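Local atomic coordinates of testis-expressed protein 101 (Mus musculus, PDB entry 7BPS), a protein that controls the binding of sperm to the zona pellucida and the migration of spermatozoa into the oviduct, probably through the adhesion molecule ADAM3. Residues Phe70-Ile82 and Lys163-Ile177. Sequence-based numbering, arbitrary orientation.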
# COMPACT_ATOMS: atom_id res chain seq x y z
N PHE A 70 3.68 -7.26 9.10
CA PHE A 70 2.73 -7.57 8.00
C PHE A 70 1.34 -7.11 8.45
O PHE A 70 0.88 -7.57 9.48
CB PHE A 70 2.71 -9.06 7.63
CG PHE A 70 1.63 -9.41 6.65
CD1 PHE A 70 0.32 -9.66 7.08
CD2 PHE A 70 1.89 -9.43 5.29
CE1 PHE A 70 -0.69 -9.97 6.18
CE2 PHE A 70 0.88 -9.74 4.38
CZ PHE A 70 -0.40 -10.01 4.83
N ILE A 71 0.68 -6.23 7.69
CA ILE A 71 -0.68 -5.74 8.05
C ILE A 71 -1.61 -5.92 6.85
O ILE A 71 -1.26 -5.51 5.72
CB ILE A 71 -0.64 -4.28 8.53
CG1 ILE A 71 0.22 -4.14 9.78
CG2 ILE A 71 -2.05 -3.75 8.77
CD1 ILE A 71 0.54 -2.71 10.15
N GLN A 72 -2.79 -6.47 7.11
CA GLN A 72 -3.97 -6.35 6.23
C GLN A 72 -4.89 -5.29 6.84
O GLN A 72 -5.50 -5.55 7.90
CB GLN A 72 -4.65 -7.71 6.06
CG GLN A 72 -5.88 -7.61 5.19
CD GLN A 72 -6.34 -8.96 4.72
OE1 GLN A 72 -6.07 -9.36 3.59
NE2 GLN A 72 -7.10 -9.62 5.59
N TYR A 73 -4.97 -4.13 6.21
CA TYR A 73 -5.75 -2.97 6.73
C TYR A 73 -7.22 -3.28 6.50
O TYR A 73 -8.03 -3.13 7.40
CB TYR A 73 -5.28 -1.67 6.07
CG TYR A 73 -3.82 -1.40 6.27
CD1 TYR A 73 -3.39 -0.60 7.32
CD2 TYR A 73 -2.85 -1.94 5.44
CE1 TYR A 73 -2.05 -0.37 7.55
CE2 TYR A 73 -1.50 -1.72 5.66
CZ TYR A 73 -1.10 -0.91 6.71
OH TYR A 73 0.22 -0.67 6.99
N THR A 74 -7.53 -3.73 5.29
CA THR A 74 -8.90 -4.00 4.82
C THR A 74 -8.88 -5.33 4.06
O THR A 74 -7.96 -5.54 3.26
CB THR A 74 -9.43 -2.84 3.97
OG1 THR A 74 -9.52 -1.62 4.72
CG2 THR A 74 -10.78 -3.17 3.38
N ALA A 75 -9.85 -6.19 4.32
CA ALA A 75 -9.91 -7.57 3.78
C ALA A 75 -10.90 -7.64 2.64
O ALA A 75 -11.87 -6.88 2.58
CB ALA A 75 -10.30 -8.53 4.87
N PRO A 76 -10.68 -8.56 1.68
CA PRO A 76 -11.67 -8.83 0.64
C PRO A 76 -12.93 -9.38 1.30
O PRO A 76 -12.91 -9.76 2.47
CB PRO A 76 -10.97 -9.84 -0.27
CG PRO A 76 -9.96 -10.53 0.64
CD PRO A 76 -9.52 -9.45 1.60
N PRO A 77 -14.09 -9.40 0.63
CA PRO A 77 -14.19 -8.95 -0.77
C PRO A 77 -14.16 -7.43 -0.96
O PRO A 77 -14.48 -6.70 -0.06
CB PRO A 77 -15.57 -9.48 -1.21
CG PRO A 77 -16.37 -9.64 0.08
CD PRO A 77 -15.36 -9.89 1.18
N GLY A 78 -13.81 -7.01 -2.18
CA GLY A 78 -13.77 -5.61 -2.62
C GLY A 78 -12.37 -5.01 -2.51
O GLY A 78 -11.38 -5.59 -3.09
N LEU A 79 -12.28 -3.89 -1.81
CA LEU A 79 -11.00 -3.19 -1.54
C LEU A 79 -10.12 -4.08 -0.66
O LEU A 79 -10.64 -4.71 0.30
CB LEU A 79 -11.28 -1.85 -0.87
CG LEU A 79 -12.21 -0.91 -1.62
CD1 LEU A 79 -12.23 0.46 -0.94
CD2 LEU A 79 -11.86 -0.82 -3.10
N VAL A 80 -8.83 -4.11 -0.96
CA VAL A 80 -7.78 -4.84 -0.20
C VAL A 80 -6.60 -3.88 -0.06
O VAL A 80 -6.14 -3.34 -1.12
CB VAL A 80 -7.34 -6.12 -0.92
CG1 VAL A 80 -6.30 -6.88 -0.11
CG2 VAL A 80 -8.53 -7.01 -1.25
N ALA A 81 -6.12 -3.68 1.16
CA ALA A 81 -4.88 -2.93 1.44
C ALA A 81 -4.02 -3.79 2.36
O ALA A 81 -4.54 -4.25 3.39
CB ALA A 81 -5.23 -1.57 2.00
N ILE A 82 -2.77 -4.03 1.97
CA ILE A 82 -1.81 -4.91 2.70
C ILE A 82 -0.42 -4.26 2.69
O ILE A 82 -0.03 -3.73 1.63
CB ILE A 82 -1.76 -6.29 2.05
CG1 ILE A 82 -3.02 -7.09 2.39
CG2 ILE A 82 -0.49 -7.03 2.44
CD1 ILE A 82 -3.13 -8.43 1.65
N LYS A 163 -11.99 3.65 -5.28
CA LYS A 163 -13.48 3.51 -5.21
C LYS A 163 -13.85 2.04 -5.29
O LYS A 163 -13.18 1.32 -6.06
CB LYS A 163 -14.15 4.28 -6.34
CG LYS A 163 -13.78 5.76 -6.41
CD LYS A 163 -14.48 6.49 -7.50
CE LYS A 163 -14.11 7.95 -7.55
NZ LYS A 163 -15.12 8.67 -8.36
N GLY A 164 -14.89 1.63 -4.57
CA GLY A 164 -15.47 0.29 -4.78
C GLY A 164 -16.32 -0.17 -3.62
O GLY A 164 -16.37 0.54 -2.59
N CYS A 165 -16.92 -1.35 -3.79
CA CYS A 165 -17.51 -2.16 -2.70
C CYS A 165 -16.41 -2.51 -1.71
O CYS A 165 -15.29 -2.88 -2.14
CB CYS A 165 -18.18 -3.42 -3.23
SG CYS A 165 -19.23 -3.14 -4.67
N THR A 166 -16.69 -2.39 -0.40
CA THR A 166 -15.67 -2.74 0.61
C THR A 166 -16.34 -3.32 1.86
O THR A 166 -17.55 -3.08 2.03
CB THR A 166 -14.80 -1.51 0.90
OG1 THR A 166 -13.75 -1.90 1.77
CG2 THR A 166 -15.60 -0.39 1.51
N THR A 167 -15.57 -4.06 2.64
CA THR A 167 -15.90 -4.57 4.00
C THR A 167 -15.67 -3.49 5.05
O THR A 167 -16.27 -3.59 6.14
CB THR A 167 -15.05 -5.80 4.30
OG1 THR A 167 -13.67 -5.48 4.11
CG2 THR A 167 -15.41 -6.97 3.41
N THR A 168 -14.83 -2.49 4.77
CA THR A 168 -14.47 -1.48 5.81
C THR A 168 -15.68 -0.56 6.03
O THR A 168 -16.60 -0.51 5.19
CB THR A 168 -13.14 -0.77 5.50
OG1 THR A 168 -12.76 -0.13 6.72
CG2 THR A 168 -13.24 0.23 4.36
N ILE A 169 -15.70 0.10 7.18
CA ILE A 169 -16.86 0.90 7.66
C ILE A 169 -16.39 2.34 7.82
O ILE A 169 -15.41 2.55 8.55
CB ILE A 169 -17.39 0.32 8.98
CG1 ILE A 169 -17.92 -1.10 8.77
CG2 ILE A 169 -18.44 1.24 9.59
CD1 ILE A 169 -18.08 -1.89 10.01
N GLY A 170 -17.05 3.26 7.12
CA GLY A 170 -16.60 4.67 7.00
C GLY A 170 -15.28 4.78 6.28
O GLY A 170 -14.97 3.90 5.44
N CYS A 171 -14.51 5.81 6.60
CA CYS A 171 -13.27 6.17 5.88
C CYS A 171 -12.08 5.43 6.49
O CYS A 171 -11.15 6.10 6.97
CB CYS A 171 -13.06 7.68 5.90
SG CYS A 171 -14.39 8.59 5.08
N ARG A 172 -12.08 4.09 6.40
CA ARG A 172 -11.15 3.21 7.17
C ARG A 172 -10.55 2.14 6.27
O ARG A 172 -10.25 1.03 6.75
CB ARG A 172 -11.90 2.63 8.38
CG ARG A 172 -12.34 3.70 9.36
CD ARG A 172 -12.57 3.16 10.77
NE ARG A 172 -14.00 3.04 10.99
CZ ARG A 172 -14.72 3.75 11.84
NH1 ARG A 172 -14.13 4.63 12.64
NH2 ARG A 172 -16.02 3.56 11.92
N LEU A 173 -10.35 2.46 4.99
CA LEU A 173 -9.53 1.63 4.08
C LEU A 173 -8.19 1.34 4.76
O LEU A 173 -7.73 0.18 4.71
CB LEU A 173 -9.36 2.34 2.74
CG LEU A 173 -8.49 1.61 1.71
CD1 LEU A 173 -9.01 0.19 1.46
CD2 LEU A 173 -8.40 2.38 0.41
N MET A 174 -7.56 2.36 5.36
CA MET A 174 -6.22 2.19 5.97
C MET A 174 -6.37 1.94 7.48
O MET A 174 -5.38 2.09 8.22
CB MET A 174 -5.33 3.39 5.66
CG MET A 174 -4.86 3.44 4.24
SD MET A 174 -3.99 1.92 3.75
CE MET A 174 -2.48 2.06 4.70
N ALA A 175 -7.55 1.52 7.92
CA ALA A 175 -7.85 1.07 9.30
C ALA A 175 -7.36 2.09 10.34
O ALA A 175 -7.04 1.68 11.43
CB ALA A 175 -7.25 -0.29 9.53
N MET A 176 -7.37 3.39 10.02
CA MET A 176 -7.07 4.47 10.99
C MET A 176 -5.62 4.35 11.42
O MET A 176 -5.28 4.90 12.49
CB MET A 176 -7.99 4.38 12.22
CG MET A 176 -9.48 4.52 11.87
SD MET A 176 -10.53 4.54 13.34
CE MET A 176 -10.36 6.28 13.77
N ILE A 177 -4.78 3.69 10.62
CA ILE A 177 -3.31 3.66 10.85
C ILE A 177 -2.67 4.81 10.05
O ILE A 177 -2.96 4.91 8.86
CB ILE A 177 -2.74 2.27 10.53
CG1 ILE A 177 -3.30 1.24 11.54
CG2 ILE A 177 -1.21 2.30 10.53
CD1 ILE A 177 -3.14 -0.20 11.16
O HOH W 1 -10.31 -1.75 7.52
O HOH W 2 -11.85 -5.35 6.03
O HOH W 3 -13.18 -4.48 0.92
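Segments 70-82 and 163-177 meet where the two tandem Ly6/uPAR domains of the chain pack together: the hairpin loop that joins strands 68-72 and 80-88 of the first domain lies on strand 165-166 and the following loop of the second. A classic beta bulge, Y73 and T74 opposite A81, turns both residues toward 163-177, while a type I turn from R172 to A175 packs against them. At the far end of the loop, L79 N donates to C165 O, and G78, with positive phi and no side chain, lets the backbones close to 3.2 Å in a CA-H...O contact between its CA and C165 O.

Tyrosine suits position 73 because its flat ring is sandwiched between I71 CG2 and M174 CE, the latter 3.7 Å from the centroid in a CH-pi contact, while its hydroxyl hydrogen-bonds S83 OG. Bends at chi2 and chi3 (-56° and -70°) set M174 CE there and bring SD over the same face, a Met-aromatic contact. L173 CD1 packs against L79 CB (3.8 Å) and A81 CB.

Threonines serve the polar edge because each offers a methyl and a hydroxyl. T74 OG1 donates to L173 O, 30° out of the carbonyl plane. T167 CG2 lies 3.7 Å from P77 CD, while T167 OG1 donates to A75 O at 2.7 Å and also accepts from water 2, which accepts a hydrogen bond from A75 N.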